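Local coordinates for group II chitinase (Ostrinia furnacalis, PDB 6JAV), which probably hydrolyses internal glycosidic bonds of chitin, here as the first catalytic domain of a larger family 18 enzyme in complex with an inhibitor, at residues D323-S337 / P363-I377. Residues are numbered along the deposited sequence; the frame is centred on the assembly and turned at random.
Sequences DDVEIIKKKVNFIKS and PLLNAIKTELLNPKI
K336 extends to E371, N374 and K376 and illustrates how one ammonium can bind several carbonyls where a neighbouring helix gives way to its tail. Its CB packs against I377, 4.0 Å from I377 CG1. The chain then runs toward the end of the neighbouring helix. CD lies against E371 O; the bend at the third torsion (chi3 -66°) then keeps CE beside the same oxygen and turns NZ in among its acceptors. At the tip, NZ donates to K376 O at 2.7 Å, almost in line with that carbonyl, to N374 O from a tilted position, and to E371 O at 2.9 Å. The fourth contact of NZ is a salt bridge to E371 OE2, also 2.9 Å long, made on the anti side of the carboxylate. E371 O is therefore shared: K336 NZ and the backbone N of N374 approach it from opposite faces of its plane. Three carbonyls beside a carboxylate would be expected to stabilise the charged ammonium.

The two helices run in the same general direction, crossing at -34° with axes 9.0 Å apart, on the outside of the TIM barrel on which glycosyl hydrolase family 18 is built. Helix 363-373 is the last of the modelled chain, and L365, I368 and L372 rest on strand 8-14, while I335 and F334 lean on strand 244-257.

E371 is itself a knob, set among K329, V332, N333 and K336; its chain turns at CG (chi2 60°), swinging the carboxylate toward K336 while CB lies 3.6 Å from V332 CG1. That same methyl meets L372 CD2, and V332 CG2 faces I368 CG2. One turn earlier, I328 CG2 presses on I368 CG1 at 3.3 Å, tighter than ordinary van der Waals contact. Nearer the N-terminal ends, V325 straddles its partners, CG1 against A367 CB and CG2 against L364 CD2.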
loop_
_atom_site.group_PDB
_atom_site.type_symbol
_atom_site.label_atom_id
_atom_site.label_comp_id
_atom_site.label_asym_id
_atom_site.label_seq_id
_atom_site.Cartn_x
_atom_site.Cartn_y
_atom_site.Cartn_z
ATOM N N ASP A 323 10.380 8.320 -1.991
ATOM C CA ASP A 323 11.489 7.375 -1.970
ATOM C C ASP A 323 12.190 7.334 -3.327
ATOM O O ASP A 323 11.537 7.256 -4.378
ATOM C CB ASP A 323 10.987 5.964 -1.623
ATOM C CG ASP A 323 10.777 5.753 -0.124
ATOM O OD1 ASP A 323 10.920 6.715 0.668
ATOM O OD2 ASP A 323 10.455 4.590 0.255
ATOM N N ASP A 324 13.523 7.380 -3.295
ATOM C CA ASP A 324 14.355 7.181 -4.468
ATOM C C ASP A 324 14.987 5.787 -4.457
ATOM O O ASP A 324 14.811 4.996 -3.528
ATOM C CB ASP A 324 15.391 8.307 -4.602
ATOM C CG ASP A 324 16.412 8.355 -3.453
ATOM O OD1 ASP A 324 16.337 7.607 -2.459
ATOM O OD2 ASP A 324 17.322 9.213 -3.538
ATOM N N VAL A 325 15.731 5.467 -5.518
ATOM C CA VAL A 325 16.376 4.158 -5.612
ATOM C C VAL A 325 17.301 3.925 -4.426
ATOM O O VAL A 325 17.368 2.813 -3.889
ATOM C CB VAL A 325 17.112 4.017 -6.964
ATOM C CG1 VAL A 325 18.065 2.853 -6.937
ATOM C CG2 VAL A 325 16.089 3.910 -8.085
ATOM N N GLU A 326 18.030 4.959 -3.995
ATOM C CA GLU A 326 18.973 4.772 -2.895
ATOM C C GLU A 326 18.263 4.302 -1.620
ATOM O O GLU A 326 18.673 3.309 -0.993
ATOM C CB GLU A 326 19.750 6.066 -2.647
ATOM C CG GLU A 326 20.867 5.884 -1.640
ATOM C CD GLU A 326 21.507 7.194 -1.220
ATOM O OE1 GLU A 326 22.741 7.319 -1.366
ATOM O OE2 GLU A 326 20.778 8.085 -0.728
ATOM N N ILE A 327 17.202 5.007 -1.208
ATOM C CA ILE A 327 16.537 4.604 0.032
ATOM C C ILE A 327 15.809 3.274 -0.137
ATOM O O ILE A 327 15.703 2.497 0.821
ATOM C CB ILE A 327 15.628 5.709 0.602
ATOM C CG1 ILE A 327 15.361 5.506 2.105
ATOM C CG2 ILE A 327 14.292 5.762 -0.150
ATOM C CD1 ILE A 327 16.605 5.691 2.981
ATOM N N ILE A 328 15.320 2.980 -1.345
ATOM C CA ILE A 328 14.683 1.689 -1.593
ATOM C C ILE A 328 15.674 0.559 -1.350
ATOM O O ILE A 328 15.338 -0.459 -0.713
ATOM C CB ILE A 328 14.103 1.674 -3.019
ATOM C CG1 ILE A 328 12.867 2.587 -3.121
ATOM C CG2 ILE A 328 13.823 0.248 -3.462
ATOM C CD1 ILE A 328 11.613 2.131 -2.388
ATOM N N LYS A 329 16.911 0.701 -1.843
ATOM C CA LYS A 329 17.904 -0.332 -1.587
ATOM C C LYS A 329 18.152 -0.498 -0.094
ATOM O O LYS A 329 18.283 -1.631 0.403
ATOM C CB LYS A 329 19.215 -0.034 -2.319
ATOM C CG LYS A 329 19.108 -0.161 -3.829
ATOM C CD LYS A 329 20.163 0.707 -4.493
ATOM C CE LYS A 329 20.551 0.201 -5.870
ATOM N NZ LYS A 329 21.897 0.727 -6.275
ATOM N N LYS A 330 18.199 0.613 0.648
ATOM C CA LYS A 330 18.365 0.528 2.098
ATOM C C LYS A 330 17.179 -0.203 2.740
ATOM O O LYS A 330 17.352 -1.072 3.609
ATOM C CB LYS A 330 18.511 1.937 2.668
ATOM C CG LYS A 330 18.729 2.020 4.160
ATOM C CD LYS A 330 20.200 1.980 4.509
ATOM C CE LYS A 330 20.417 2.120 6.010
ATOM N NZ LYS A 330 20.180 3.490 6.513
ATOM N N LYS A 331 15.963 0.150 2.326
ATOM C CA LYS A 331 14.778 -0.504 2.857
ATOM C C LYS A 331 14.756 -1.998 2.545
ATOM O O LYS A 331 14.355 -2.805 3.398
ATOM C CB LYS A 331 13.512 0.187 2.341
ATOM C CG LYS A 331 13.276 1.536 2.957
ATOM C CD LYS A 331 11.996 2.169 2.443
ATOM C CE LYS A 331 11.694 3.458 3.193
ATOM N NZ LYS A 331 10.371 4.034 2.823
ATOM N N VAL A 332 15.162 -2.396 1.336
ATOM C CA VAL A 332 15.183 -3.825 1.005
ATOM C C VAL A 332 16.272 -4.560 1.788
ATOM O O VAL A 332 16.082 -5.707 2.199
ATOM C CB VAL A 332 15.248 -4.054 -0.518
ATOM C CG1 VAL A 332 15.315 -5.530 -0.834
ATOM C CG2 VAL A 332 14.016 -3.426 -1.203
ATOM N N ASN A 333 17.431 -3.926 2.007
ATOM C CA ASN A 333 18.419 -4.553 2.887
ATOM C C ASN A 333 17.865 -4.727 4.297
ATOM O O ASN A 333 18.151 -5.736 4.958
ATOM C CB ASN A 333 19.704 -3.733 2.891
ATOM C CG ASN A 333 20.591 -4.069 1.706
ATOM O OD1 ASN A 333 20.872 -3.214 0.862
ATOM N ND2 ASN A 333 21.025 -5.319 1.627
ATOM N N PHE A 334 17.033 -3.785 4.751
ATOM C CA PHE A 334 16.356 -3.915 6.047
ATOM C C PHE A 334 15.412 -5.118 6.052
ATOM O O PHE A 334 15.416 -5.923 6.993
ATOM C CB PHE A 334 15.623 -2.602 6.331
ATOM C CG PHE A 334 14.716 -2.618 7.523
ATOM C CD1 PHE A 334 15.223 -2.335 8.790
ATOM C CD2 PHE A 334 13.348 -2.839 7.387
ATOM C CE1 PHE A 334 14.381 -2.297 9.905
ATOM C CE2 PHE A 334 12.506 -2.821 8.514
ATOM C CZ PHE A 334 13.035 -2.543 9.774
ATOM N N ILE A 335 14.624 -5.276 4.981
ATOM C CA ILE A 335 13.744 -6.437 4.831
ATOM C C ILE A 335 14.538 -7.732 4.974
ATOM O O ILE A 335 14.168 -8.637 5.745
ATOM C CB ILE A 335 13.019 -6.359 3.473
ATOM C CG1 ILE A 335 11.976 -5.231 3.508
ATOM C CG2 ILE A 335 12.383 -7.732 3.069
ATOM C CD1 ILE A 335 11.391 -4.940 2.087
ATOM N N LYS A 336 15.650 -7.829 4.243
ATOM C CA LYS A 336 16.469 -9.030 4.262
ATOM C C LYS A 336 17.096 -9.245 5.636
ATOM O O LYS A 336 17.121 -10.379 6.142
ATOM C CB LYS A 336 17.555 -8.914 3.196
ATOM C CG LYS A 336 17.014 -8.915 1.755
ATOM C CD LYS A 336 18.157 -9.044 0.726
ATOM C CE LYS A 336 19.043 -7.824 0.747
ATOM N NZ LYS A 336 20.124 -7.797 -0.303
ATOM N N SER A 337 17.571 -8.167 6.264
ATOM C CA SER A 337 18.228 -8.274 7.570
ATOM C C SER A 337 17.306 -8.865 8.633
ATOM O O SER A 337 17.777 -9.574 9.539
ATOM C CB SER A 337 18.749 -6.909 8.010
ATOM O OG SER A 337 17.706 -6.039 8.468
ATOM N N PRO A 363 12.034 2.144 -12.495
ATOM C CA PRO A 363 13.284 2.253 -11.717
ATOM C C PRO A 363 13.136 1.840 -10.258
ATOM O O PRO A 363 14.030 1.189 -9.698
ATOM C CB PRO A 363 13.659 3.741 -11.880
ATOM C CG PRO A 363 12.338 4.436 -12.116
ATOM C CD PRO A 363 11.551 3.456 -12.961
ATOM N N LEU A 364 12.039 2.224 -9.606
ATOM C CA LEU A 364 11.898 1.860 -8.197
ATOM C C LEU A 364 11.658 0.368 -8.033
ATOM O O LEU A 364 12.290 -0.295 -7.190
ATOM C CB LEU A 364 10.771 2.664 -7.549
ATOM C CG LEU A 364 10.917 4.199 -7.538
ATOM C CD1 LEU A 364 9.799 4.862 -6.705
ATOM C CD2 LEU A 364 12.279 4.662 -7.055
ATOM N N LEU A 365 10.740 -0.183 -8.817
ATOM C CA LEU A 365 10.416 -1.595 -8.682
ATOM C C LEU A 365 11.582 -2.481 -9.096
ATOM O O LEU A 365 11.859 -3.496 -8.440
ATOM C CB LEU A 365 9.139 -1.893 -9.468
ATOM C CG LEU A 365 8.523 -3.277 -9.311
ATOM C CD1 LEU A 365 8.353 -3.678 -7.824
ATOM C CD2 LEU A 365 7.183 -3.288 -10.052
ATOM N N ASN A 366 12.305 -2.109 -10.152
ATOM C CA ASN A 366 13.518 -2.860 -10.487
ATOM C C ASN A 366 14.567 -2.785 -9.381
ATOM O O ASN A 366 15.303 -3.752 -9.160
ATOM C CB ASN A 366 14.106 -2.398 -11.819
ATOM C CG ASN A 366 13.551 -3.172 -12.974
ATOM O OD1 ASN A 366 13.814 -4.375 -13.114
ATOM N ND2 ASN A 366 12.770 -2.500 -13.826
ATOM N N ALA A 367 14.684 -1.640 -8.711
ATOM C CA ALA A 367 15.633 -1.545 -7.595
ATOM C C ALA A 367 15.257 -2.524 -6.485
ATOM O O ALA A 367 16.130 -3.180 -5.899
ATOM C CB ALA A 367 15.686 -0.112 -7.056
ATOM N N ILE A 368 13.960 -2.648 -6.193
ATOM C CA ILE A 368 13.513 -3.612 -5.189
ATOM C C ILE A 368 13.869 -5.029 -5.608
ATOM O O ILE A 368 14.420 -5.808 -4.815
ATOM C CB ILE A 368 11.999 -3.473 -4.935
ATOM C CG1 ILE A 368 11.646 -2.105 -4.356
ATOM C CG2 ILE A 368 11.516 -4.613 -3.996
ATOM C CD1 ILE A 368 10.150 -1.806 -4.326
ATOM N N LYS A 369 13.520 -5.407 -6.847
ATOM C CA LYS A 369 13.796 -6.756 -7.327
ATOM C C LYS A 369 15.283 -7.074 -7.237
ATOM O O LYS A 369 15.677 -8.139 -6.735
ATOM C CB LYS A 369 13.291 -6.903 -8.770
ATOM C CG LYS A 369 13.791 -8.167 -9.428
ATOM C CD LYS A 369 13.215 -8.265 -10.827
ATOM C CE LYS A 369 13.716 -9.508 -11.552
ATOM N NZ LYS A 369 13.198 -9.532 -12.954
ATOM N N THR A 370 16.122 -6.163 -7.730
ATOM C CA THR A 370 17.553 -6.430 -7.754
ATOM C C THR A 370 18.098 -6.604 -6.344
ATOM O O THR A 370 18.904 -7.511 -6.088
ATOM C CB THR A 370 18.265 -5.294 -8.469
ATOM O OG1 THR A 370 17.855 -5.306 -9.839
ATOM C CG2 THR A 370 19.790 -5.477 -8.386
ATOM N N GLU A 371 17.646 -5.770 -5.405
ATOM C CA GLU A 371 18.142 -5.906 -4.043
ATOM C C GLU A 371 17.618 -7.175 -3.370
ATOM O O GLU A 371 18.360 -7.842 -2.638
ATOM C CB GLU A 371 17.851 -4.638 -3.246
ATOM C CG GLU A 371 18.661 -4.534 -1.932
ATOM C CD GLU A 371 20.188 -4.529 -2.141
ATOM O OE1 GLU A 371 20.689 -3.760 -2.989
ATOM O OE2 GLU A 371 20.891 -5.284 -1.439
ATOM N N LEU A 372 16.355 -7.550 -3.614
ATOM C CA LEU A 372 15.844 -8.794 -3.039
ATOM C C LEU A 372 16.618 -10.001 -3.539
ATOM O O LEU A 372 16.789 -10.979 -2.792
ATOM C CB LEU A 372 14.369 -8.982 -3.399
ATOM C CG LEU A 372 13.383 -8.138 -2.591
ATOM C CD1 LEU A 372 11.983 -8.374 -3.154
ATOM C CD2 LEU A 372 13.422 -8.533 -1.099
ATOM N N LEU A 373 17.060 -9.975 -4.797
ATOM C CA LEU A 373 17.780 -11.090 -5.402
ATOM C C LEU A 373 19.268 -11.067 -5.097
ATOM O O LEU A 373 19.954 -12.059 -5.363
ATOM C CB LEU A 373 17.548 -11.138 -6.915
ATOM C CG LEU A 373 16.099 -11.435 -7.312
ATOM C CD1 LEU A 373 15.918 -11.334 -8.816
ATOM C CD2 LEU A 373 15.665 -12.808 -6.814
ATOM N N ASN A 374 19.767 -9.990 -4.519
ATOM C CA ASN A 374 21.171 -9.900 -4.147
ATOM C C ASN A 374 21.391 -10.655 -2.834
ATOM O O ASN A 374 20.737 -10.337 -1.831
ATOM C CB ASN A 374 21.501 -8.419 -4.009
ATOM C CG ASN A 374 22.883 -8.167 -3.496
ATOM O OD1 ASN A 374 23.644 -9.088 -3.290
ATOM N ND2 ASN A 374 23.213 -6.901 -3.277
ATOM N N PRO A 375 22.271 -11.661 -2.799
ATOM C CA PRO A 375 22.448 -12.447 -1.560
ATOM C C PRO A 375 23.087 -11.672 -0.422
ATOM O O PRO A 375 22.889 -12.025 0.749
ATOM C CB PRO A 375 23.352 -13.609 -2.005
ATOM C CG PRO A 375 23.349 -13.587 -3.490
ATOM C CD PRO A 375 23.106 -12.172 -3.898
ATOM N N LYS A 376 23.873 -10.647 -0.727
ATOM C CA LYS A 376 24.571 -9.905 0.312
ATOM C C LYS A 376 23.603 -9.004 1.073
ATOM O O LYS A 376 22.652 -8.461 0.501
ATOM C CB LYS A 376 25.691 -9.055 -0.298
ATOM C CG LYS A 376 26.780 -9.807 -1.094
ATOM C CD LYS A 376 27.046 -9.109 -2.439
ATOM C CE LYS A 376 26.293 -9.741 -3.593
ATOM N NZ LYS A 376 26.232 -8.859 -4.801
ATOM N N ILE A 377 23.856 -8.848 2.378
ATOM C CA ILE A 377 23.034 -7.985 3.231
ATOM C C ILE A 377 23.833 -6.819 3.824
ATOM O O ILE A 377 24.683 -7.013 4.696
ATOM C CB ILE A 377 22.299 -8.791 4.326
ATOM C CG1 ILE A 377 21.432 -9.882 3.688
ATOM C CG2 ILE A 377 21.460 -7.861 5.205
ATOM C CD1 ILE A 377 20.815 -10.840 4.686
#